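Local coordinates for protein N-acetylcysteine deacetylase (Bacillus subtilis, PDB 1YSJ) that probably removes the acetyl group from N-acetylcysteine, yielding cysteine and acetate, as a dinuclear metal-dependent hydrolase of the M20 peptidase family, at residues M200-R205 with E283-V288; V318-T323 with L353-I358. The protein carries 1 engineered substitution. All coordinates share one frame; numbering follows the deposited sequence. Where two conformers were deposited one is given.

Following the chain from the N terminus, residues 200-205 come first, on a strand of the four-stranded antiparallel sheet. The chain runs on through 77 residues, including a helix and two more strands of that sheet, before interaction 1 closes the loop at the start of helix 282-302. That helix leads into strand 306-320, whose last residues open interaction 2; a further 29 residues return to 353-358, at the end of helix 351-355. The two loops lie in series, neither nested nor crossed. Neighbouring strands join them, with a probable hydrogen bond between Met200 O and Val318 N (3.0 Å). Interaction 1 ties helix to sheet; interaction 2 ties the sheet's edge strand to the metal-binding part.

Interaction 1: M200-R205 with E283-V288; sequences MASVDR and EARQAV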
HETATM    1  N   MSE A 200     -20.863 -22.506  -8.950  1.00 39.29           N
HETATM    2  CA  MSE A 200     -19.621 -21.755  -8.789  1.00 42.67           C
HETATM    3  C   MSE A 200     -19.926 -20.289  -8.561  1.00 39.32           C
HETATM    4  O   MSE A 200     -20.877 -19.753  -9.119  1.00 40.64           O
HETATM    5  CB  MSE A 200     -18.715 -21.926 -10.012  1.00 41.29           C
HETATM    6  CG  MSE A 200     -18.418 -23.371 -10.352  1.00 44.24           C
HETATM    7 SE   MSE A 200     -17.160 -23.548 -11.804  1.00 55.74          SE
HETATM    8  CE  MSE A 200     -15.515 -23.004 -10.854  1.00 42.47           C
ATOM      9  N   ALA A 201     -19.106 -19.648  -7.739  1.00 38.80           N
ATOM     10  CA  ALA A 201     -19.364 -18.293  -7.279  1.00 36.46           C
ATOM     11  C   ALA A 201     -19.256 -17.244  -8.381  1.00 35.85           C
ATOM     12  O   ALA A 201     -18.529 -17.418  -9.360  1.00 33.18           O
ATOM     13  CB  ALA A 201     -18.422 -17.950  -6.129  1.00 37.89           C
ATOM     14  N   SER A 202     -20.005 -16.158  -8.213  1.00 35.39           N
ATOM     15  CA  SER A 202     -19.804 -14.954  -8.995  1.00 36.25           C
ATOM     16  C   SER A 202     -18.502 -14.312  -8.530  1.00 38.30           C
ATOM     17  O   SER A 202     -18.114 -14.458  -7.373  1.00 39.41           O
ATOM     18  CB  SER A 202     -20.967 -13.989  -8.788  1.00 36.10           C
ATOM     19  OG  SER A 202     -21.087 -13.623  -7.422  1.00 39.64           O
ATOM     20  N   VAL A 203     -17.811 -13.629  -9.431  1.00 39.84           N
ATOM     21  CA  VAL A 203     -16.600 -12.915  -9.051  1.00 41.75           C
ATOM     22  C   VAL A 203     -16.737 -11.477  -9.510  1.00 42.76           C
ATOM     23  O   VAL A 203     -17.085 -11.216 -10.663  1.00 43.21           O
ATOM     24  CB  VAL A 203     -15.299 -13.552  -9.631  1.00 43.03           C
ATOM     25  CG1 VAL A 203     -14.070 -12.829  -9.091  1.00 42.60           C
ATOM     26  CG2 VAL A 203     -15.213 -15.045  -9.296  1.00 40.80           C
ATOM     27  N   ASP A 204     -16.483 -10.551  -8.592  1.00 43.11           N
ATOM     28  CA  ASP A 204     -16.579  -9.128  -8.876  1.00 42.06           C
ATOM     29  C   ASP A 204     -15.464  -8.384  -8.183  1.00 41.62           C
ATOM     30  O   ASP A 204     -15.071  -8.732  -7.070  1.00 41.92           O
ATOM     31  CB  ASP A 204     -17.936  -8.580  -8.439  1.00 41.77           C
ATOM     32  CG  ASP A 204     -19.086  -9.160  -9.246  1.00 44.24           C
ATOM     33  OD1 ASP A 204     -20.079  -9.598  -8.636  1.00 45.03           O
ATOM     34  OD2 ASP A 204     -18.998  -9.192 -10.491  1.00 48.60           O
ATOM     35  N   ARG A 205     -14.957  -7.359  -8.859  1.00 40.78           N
ATOM     36  CA  ARG A 205     -13.867  -6.543  -8.351  1.00 41.18           C
ATOM     37  C   ARG A 205     -14.438  -5.272  -7.729  1.00 38.98           C
ATOM     38  O   ARG A 205     -15.409  -4.711  -8.236  1.00 37.68           O
ATOM     39  CB  ARG A 205     -12.913  -6.193  -9.498  1.00 41.09           C
ATOM     40  CG  ARG A 205     -11.561  -5.643  -9.072  1.00 43.49           C
ATOM     41  CD  ARG A 205     -10.704  -5.273 -10.277  1.00 44.30           C
ATOM     42  NE  ARG A 205     -11.107  -4.002 -10.876  1.00 53.75           N
ATOM     43  CZ  ARG A 205     -10.636  -3.525 -12.024  1.00 57.35           C
ATOM     44  NH1 ARG A 205      -9.734  -4.206 -12.720  1.00 62.77           N
ATOM     45  NH2 ARG A 205     -11.073  -2.359 -12.482  1.00 58.82           N
ATOM     46  N   GLU A 283     -29.381 -12.101  -6.201  1.00 55.61           N
ATOM     47  CA  GLU A 283     -29.768 -10.942  -5.393  1.00 56.54           C
ATOM     48  C   GLU A 283     -28.657 -10.510  -4.434  1.00 55.26           C
ATOM     49  O   GLU A 283     -28.407  -9.313  -4.269  1.00 55.10           O
ATOM     50  CB  GLU A 283     -31.088 -11.194  -4.643  1.00 57.28           C
ATOM     51  CG  GLU A 283     -31.281 -12.619  -4.106  1.00 61.89           C
ATOM     52  CD  GLU A 283     -31.723 -13.615  -5.179  1.00 66.87           C
ATOM     53  OE1 GLU A 283     -32.733 -13.355  -5.873  1.00 67.79           O
ATOM     54  OE2 GLU A 283     -31.059 -14.664  -5.323  1.00 65.60           O
ATOM     55  N   ALA A 284     -27.989 -11.488  -3.824  1.00 53.72           N
ATOM     56  CA  ALA A 284     -26.824 -11.236  -2.971  1.00 51.68           C
ATOM     57  C   ALA A 284     -25.749 -10.442  -3.713  1.00 50.71           C
ATOM     58  O   ALA A 284     -25.171  -9.516  -3.154  1.00 50.86           O
ATOM     59  CB  ALA A 284     -26.252 -12.547  -2.441  1.00 51.38           C
ATOM     60  N   ARG A 285     -25.504 -10.804  -4.975  1.00 48.54           N
ATOM     61  CA  ARG A 285     -24.564 -10.090  -5.844  1.00 47.09           C
ATOM     62  C   ARG A 285     -24.985  -8.642  -6.128  1.00 47.95           C
ATOM     63  O   ARG A 285     -24.136  -7.775  -6.353  1.00 47.57           O
ATOM     64  CB  ARG A 285     -24.401 -10.840  -7.166  1.00 45.98           C
ATOM     65  CG  ARG A 285     -23.207 -10.409  -7.987  1.00 40.90           C
ATOM     66  CD  ARG A 285     -23.321 -10.891  -9.420  1.00 41.60           C
ATOM     67  NE  ARG A 285     -22.130 -10.560 -10.196  1.00 38.82           N
ATOM     68  CZ  ARG A 285     -22.077 -10.524 -11.525  1.00 39.01           C
ATOM     69  NH1 ARG A 285     -23.155 -10.797 -12.255  1.00 35.11           N
ATOM     70  NH2 ARG A 285     -20.938 -10.209 -12.129  1.00 39.23           N
ATOM     71  N   GLN A 286     -26.294  -8.396  -6.105  0.50 48.40           N
ATOM     72  CA  GLN A 286     -26.845  -7.070  -6.375  0.50 48.59           C
ATOM     73  C   GLN A 286     -27.012  -6.237  -5.104  0.50 48.62           C
ATOM     74  O   GLN A 286     -27.135  -5.011  -5.178  0.50 49.28           O
ATOM     75  CB  GLN A 286     -28.184  -7.181  -7.118  0.50 48.73           C
ATOM     76  CG  GLN A 286     -28.111  -7.859  -8.491  0.50 48.47           C
ATOM     77  CD  GLN A 286     -27.214  -7.127  -9.478  0.50 49.34           C
ATOM     78  OE1 GLN A 286     -27.437  -5.958  -9.792  0.50 49.73           O
ATOM     79  NE2 GLN A 286     -26.197  -7.821  -9.978  0.50 49.77           N
ATOM     80  N   ALA A 287     -27.015  -6.901  -3.949  1.00 48.18           N
ATOM     81  CA  ALA A 287     -27.214  -6.224  -2.660  1.00 47.40           C
ATOM     82  C   ALA A 287     -25.932  -5.910  -1.886  1.00 47.06           C
ATOM     83  O   ALA A 287     -25.903  -4.964  -1.096  1.00 46.24           O
ATOM     84  CB  ALA A 287     -28.188  -7.019  -1.787  1.00 45.48           C
ATOM     85  N   VAL A 288     -24.879  -6.696  -2.110  1.00 47.45           N
ATOM     86  CA  VAL A 288     -23.618  -6.504  -1.378  1.00 48.46           C
ATOM     87  C   VAL A 288     -22.840  -5.216  -1.706  1.00 48.19           C
ATOM     88  O   VAL A 288     -22.303  -4.600  -0.785  1.00 47.16           O
ATOM     89  CB  VAL A 288     -22.675  -7.749  -1.407  1.00 48.60           C
ATOM     90  CG1 VAL A 288     -23.229  -8.854  -0.518  1.00 49.90           C
ATOM     91  CG2 VAL A 288     -22.443  -8.248  -2.824  1.00 50.06           C
TER
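The Arg285 guanidinium meets the Asp204 carboxylate edge to edge, their planes only 11° apart, while Ser202 CB and Val203 O approach the guanidinium obliquely. The grip is side-on and uses two nitrogens. NE donates to OD1 of Asp204 at 2.8 Å, and Arg285 NH2 reaches Asp204 OD2 at 2.7 Å. Each carboxylate oxygen offers its syn lone pair, and both bonds are nearly straight, with N-H...O angles above 160°, making this a bidentate salt bridge. Arg285 sends CG away from its own backbone N (chi1 -165°) and stays extended as far as NE, which carries the charge from helix 282-302 across to strand 197-211. On the way its methylene groups pass Ser202: CD lies 3.9 Å from Ser202 CB, and CG of Arg285 the same distance from Ser202 OG. That hydroxyl is hydrogen-bonded to Thr279 OG1, just ahead of the helix. Asp204 OD2 also accepts from the backbone N of Tyr314 on strand 306-320, so the carboxylate links a helix and two neighbouring strands of the sheet-and-helix domain that M20 enzymes carry beside their metal-binding domain. A leucine replacing Arg285 would probably leave the Asp204 carboxylate held by Tyr314 N but without its countercharge, and freer to turn about its CB-CG bond. Without a countercharge a buried carboxylate would tend to take up a proton; here the guanidinium probably keeps it ionised, and its two bonds, with that from Tyr314 N, probably hold the carboxylate's rotation.

Interaction 2: V318-T323 with L353-I358; sequences VQNDGT and LYQEKI
Asn320 OD1 and the carbonyl oxygen of Gln319 both lie against the side-chain amide of Gln355, whose O and N may be exchanged in the model. Asn320 OD1 also accepts the backbone N-H of Phe362. The two side-chain amides are steeply turned against each other, 70° between their planes. Asn320 ND2 donates to Lys195 O, so both ends of this buried amide are held. Gln355 does most of the touching from its side. Its CG stands beside the backbone N (chi1 -70°), and the chain is extended beyond that point, which lays the amide along the backbone of 318-320. There Gln355 CD sits 3.1 Å from Gln319 O, and Gln355 CG lies 3.8 Å from that carbonyl oxygen. Val318 CG1 rests against the end of the Gln355 amide.

The contact falls where strand 306-320, an outer strand of the antiparallel sheet, runs back into the metal-binding domain of the M20 fold. The backbone of Val318 hydrogen-bonds to Leu199 and Met200 on the adjacent strand, and the Val318 side chain is about 9 Å from that of the nickel ligand His182. Past the strand, Asp321 begins an Asx turn: its OD1 takes the backbone N-H of Thr323 at 3.1 Å through the anti lone pair, while Thr323 OG1 donates to Asp321 OD1 at 3.0 Å from well above the carboxylate plane. In 353-358 the backbone Tyr354 O accepts from both Lys357 N and Ile358 N. The Tyr354 ring packs on helix 162-168, and its hydroxyl is hydrogen-bonded to Gln154 OE1.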
ATOM      1  N   VAL A 318     -22.066 -19.549 -11.917  1.00 38.54           N
ATOM      2  CA  VAL A 318     -22.469 -20.704 -12.726  1.00 37.47           C
ATOM      3  C   VAL A 318     -23.774 -21.259 -12.150  1.00 38.87           C
ATOM      4  O   VAL A 318     -23.790 -21.829 -11.053  1.00 38.30           O
ATOM      5  CB  VAL A 318     -21.369 -21.805 -12.811  1.00 38.29           C
ATOM      6  CG1 VAL A 318     -21.902 -23.068 -13.505  1.00 31.91           C
ATOM      7  CG2 VAL A 318     -20.137 -21.288 -13.542  1.00 33.80           C
ATOM      8  N   GLN A 319     -24.858 -21.074 -12.900  0.50 38.89           N
ATOM      9  CA  GLN A 319     -26.202 -21.461 -12.475  0.50 39.02           C
ATOM     10  C   GLN A 319     -26.742 -22.566 -13.382  0.50 38.42           C
ATOM     11  O   GLN A 319     -26.937 -22.351 -14.579  0.50 38.22           O
ATOM     12  CB  GLN A 319     -27.129 -20.239 -12.520  0.50 39.52           C
ATOM     13  CG  GLN A 319     -28.520 -20.456 -11.931  0.50 39.54           C
ATOM     14  CD  GLN A 319     -28.601 -20.124 -10.455  0.50 39.02           C
ATOM     15  OE1 GLN A 319     -27.711 -19.481  -9.899  0.50 41.22           O
ATOM     16  NE2 GLN A 319     -29.682 -20.551  -9.813  0.50 41.14           N
ATOM     17  N   ASN A 320     -26.987 -23.743 -12.808  1.00 38.48           N
ATOM     18  CA  ASN A 320     -27.483 -24.894 -13.573  1.00 38.11           C
ATOM     19  C   ASN A 320     -29.010 -24.963 -13.664  1.00 39.08           C
ATOM     20  O   ASN A 320     -29.710 -24.880 -12.651  1.00 35.75           O
ATOM     21  CB  ASN A 320     -26.900 -26.205 -13.033  1.00 37.67           C
ATOM     22  CG  ASN A 320     -25.421 -26.374 -13.364  1.00 35.68           C
ATOM     23  OD1 ASN A 320     -24.921 -25.811 -14.333  1.00 36.76           O
ATOM     24  ND2 ASN A 320     -24.718 -27.157 -12.556  1.00 29.36           N
ATOM     25  N   ASP A 321     -29.509 -25.107 -14.893  1.00 40.81           N
ATOM     26  CA  ASP A 321     -30.945 -25.190 -15.170  1.00 41.71           C
ATOM     27  C   ASP A 321     -31.476 -26.567 -14.784  1.00 41.94           C
ATOM     28  O   ASP A 321     -30.963 -27.588 -15.244  1.00 41.30           O
ATOM     29  CB  ASP A 321     -31.218 -24.917 -16.655  1.00 42.00           C
ATOM     30  CG  ASP A 321     -32.648 -24.467 -16.925  1.00 46.90           C
ATOM     31  OD1 ASP A 321     -33.603 -25.198 -16.571  1.00 49.51           O
ATOM     32  OD2 ASP A 321     -32.819 -23.375 -17.512  1.00 51.53           O
ATOM     33  N   GLY A 322     -32.511 -26.579 -13.945  1.00 42.57           N
ATOM     34  CA  GLY A 322     -33.126 -27.815 -13.465  1.00 42.97           C
ATOM     35  C   GLY A 322     -33.882 -28.650 -14.489  1.00 43.83           C
ATOM     36  O   GLY A 322     -34.250 -29.789 -14.201  1.00 44.77           O
ATOM     37  N   THR A 323     -34.123 -28.105 -15.681  1.00 43.53           N
ATOM     38  CA  THR A 323     -34.797 -28.871 -16.739  1.00 44.68           C
ATOM     39  C   THR A 323     -33.892 -29.960 -17.325  1.00 43.60           C
ATOM     40  O   THR A 323     -34.378 -30.897 -17.961  1.00 43.22           O
ATOM     41  CB  THR A 323     -35.322 -27.981 -17.899  1.00 45.22           C
ATOM     42  OG1 THR A 323     -34.218 -27.375 -18.584  1.00 50.12           O
ATOM     43  CG2 THR A 323     -36.277 -26.903 -17.391  1.00 45.15           C
ATOM     44  N   LEU A 353     -21.208 -16.941 -18.207  1.00 44.42           N
ATOM     45  CA  LEU A 353     -21.615 -15.933 -19.182  1.00 43.88           C
ATOM     46  C   LEU A 353     -22.578 -16.498 -20.232  1.00 42.98           C
ATOM     47  O   LEU A 353     -23.520 -15.816 -20.640  1.00 42.28           O
ATOM     48  CB  LEU A 353     -20.390 -15.310 -19.860  1.00 42.97           C
ATOM     49  CG  LEU A 353     -19.589 -14.254 -19.094  1.00 44.18           C
ATOM     50  CD1 LEU A 353     -18.386 -13.841 -19.916  1.00 42.25           C
ATOM     51  CD2 LEU A 353     -20.435 -13.028 -18.740  1.00 40.37           C
ATOM     52  N   TYR A 354     -22.347 -17.740 -20.654  1.00 41.59           N
ATOM     53  CA  TYR A 354     -23.269 -18.425 -21.560  1.00 42.98           C
ATOM     54  C   TYR A 354     -24.650 -18.588 -20.935  1.00 42.67           C
ATOM     55  O   TYR A 354     -25.662 -18.356 -21.589  1.00 42.90           O
ATOM     56  CB  TYR A 354     -22.738 -19.806 -21.957  1.00 42.44           C
ATOM     57  CG  TYR A 354     -21.419 -19.813 -22.693  1.00 41.82           C
ATOM     58  CD1 TYR A 354     -20.358 -20.588 -22.233  1.00 43.11           C
ATOM     59  CD2 TYR A 354     -21.235 -19.068 -23.860  1.00 42.53           C
ATOM     60  CE1 TYR A 354     -19.151 -20.616 -22.903  1.00 46.92           C
ATOM     61  CE2 TYR A 354     -20.025 -19.089 -24.543  1.00 39.74           C
ATOM     62  CZ  TYR A 354     -18.989 -19.866 -24.057  1.00 44.37           C
ATOM     63  OH  TYR A 354     -17.783 -19.899 -24.714  1.00 44.33           O
ATOM     64  N   GLN A 355     -24.671 -18.981 -19.662  1.00 45.22           N
ATOM     65  CA  GLN A 355     -25.907 -19.245 -18.915  1.00 46.80           C
ATOM     66  C   GLN A 355     -26.732 -17.999 -18.597  1.00 47.56           C
ATOM     67  O   GLN A 355     -27.897 -18.109 -18.217  1.00 48.86           O
ATOM     68  CB  GLN A 355     -25.593 -20.001 -17.621  1.00 47.06           C
ATOM     69  CG  GLN A 355     -25.144 -21.437 -17.820  1.00 47.83           C
ATOM     70  CD  GLN A 355     -24.523 -22.024 -16.569  1.00 52.73           C
ATOM     71  OE1 GLN A 355     -24.718 -23.200 -16.257  1.00 56.33           O
ATOM     72  NE2 GLN A 355     -23.776 -21.204 -15.839  1.00 49.03           N
ATOM     73  N   GLU A 356     -26.129 -16.822 -18.739  1.00 48.91           N
ATOM     74  CA  GLU A 356     -26.864 -15.563 -18.634  1.00 50.74           C
ATOM     75  C   GLU A 356     -27.800 -15.387 -19.823  1.00 51.36           C
ATOM     76  O   GLU A 356     -28.784 -14.656 -19.742  1.00 52.96           O
ATOM     77  CB  GLU A 356     -25.905 -14.370 -18.578  1.00 51.12           C
ATOM     78  CG  GLU A 356     -25.309 -14.082 -17.213  1.00 51.26           C
ATOM     79  CD  GLU A 356     -24.772 -12.662 -17.104  1.00 56.19           C
ATOM     80  OE1 GLU A 356     -25.117 -11.969 -16.122  1.00 58.50           O
ATOM     81  OE2 GLU A 356     -24.014 -12.229 -18.000  1.00 59.29           O
ATOM     82  N   LYS A 357     -27.477 -16.059 -20.925  1.00 52.79           N
ATOM     83  CA  LYS A 357     -28.183 -15.881 -22.189  1.00 53.77           C
ATOM     84  C   LYS A 357     -29.144 -17.029 -22.496  1.00 52.73           C
ATOM     85  O   LYS A 357     -30.280 -16.798 -22.908  1.00 53.39           O
ATOM     86  CB  LYS A 357     -27.174 -15.716 -23.335  1.00 55.13           C
ATOM     87  CG  LYS A 357     -26.092 -14.659 -23.097  1.00 57.64           C
ATOM     88  CD  LYS A 357     -26.679 -13.257 -22.936  1.00 62.12           C
ATOM     89  CE  LYS A 357     -25.592 -12.200 -23.004  1.00 64.45           C
ATOM     90  NZ  LYS A 357     -25.989 -10.948 -22.304  1.00 64.83           N
ATOM     91  N   ILE A 358     -28.676 -18.261 -22.302  1.00 50.91           N
ATOM     92  CA  ILE A 358     -29.469 -19.457 -22.595  1.00 50.70           C
ATOM     93  C   ILE A 358     -29.382 -20.478 -21.453  1.00 49.44           C
ATOM     94  O   ILE A 358     -28.436 -20.428 -20.667  1.00 49.27           O
ATOM     95  CB  ILE A 358     -29.043 -20.135 -23.943  1.00 51.16           C
ATOM     96  CG1 ILE A 358     -27.566 -20.536 -23.926  1.00 46.85           C
ATOM     97  CG2 ILE A 358     -29.374 -19.234 -25.146  1.00 53.64           C
ATOM     98  CD1 ILE A 358     -27.213 -21.603 -24.935  1.00 44.21           C
TER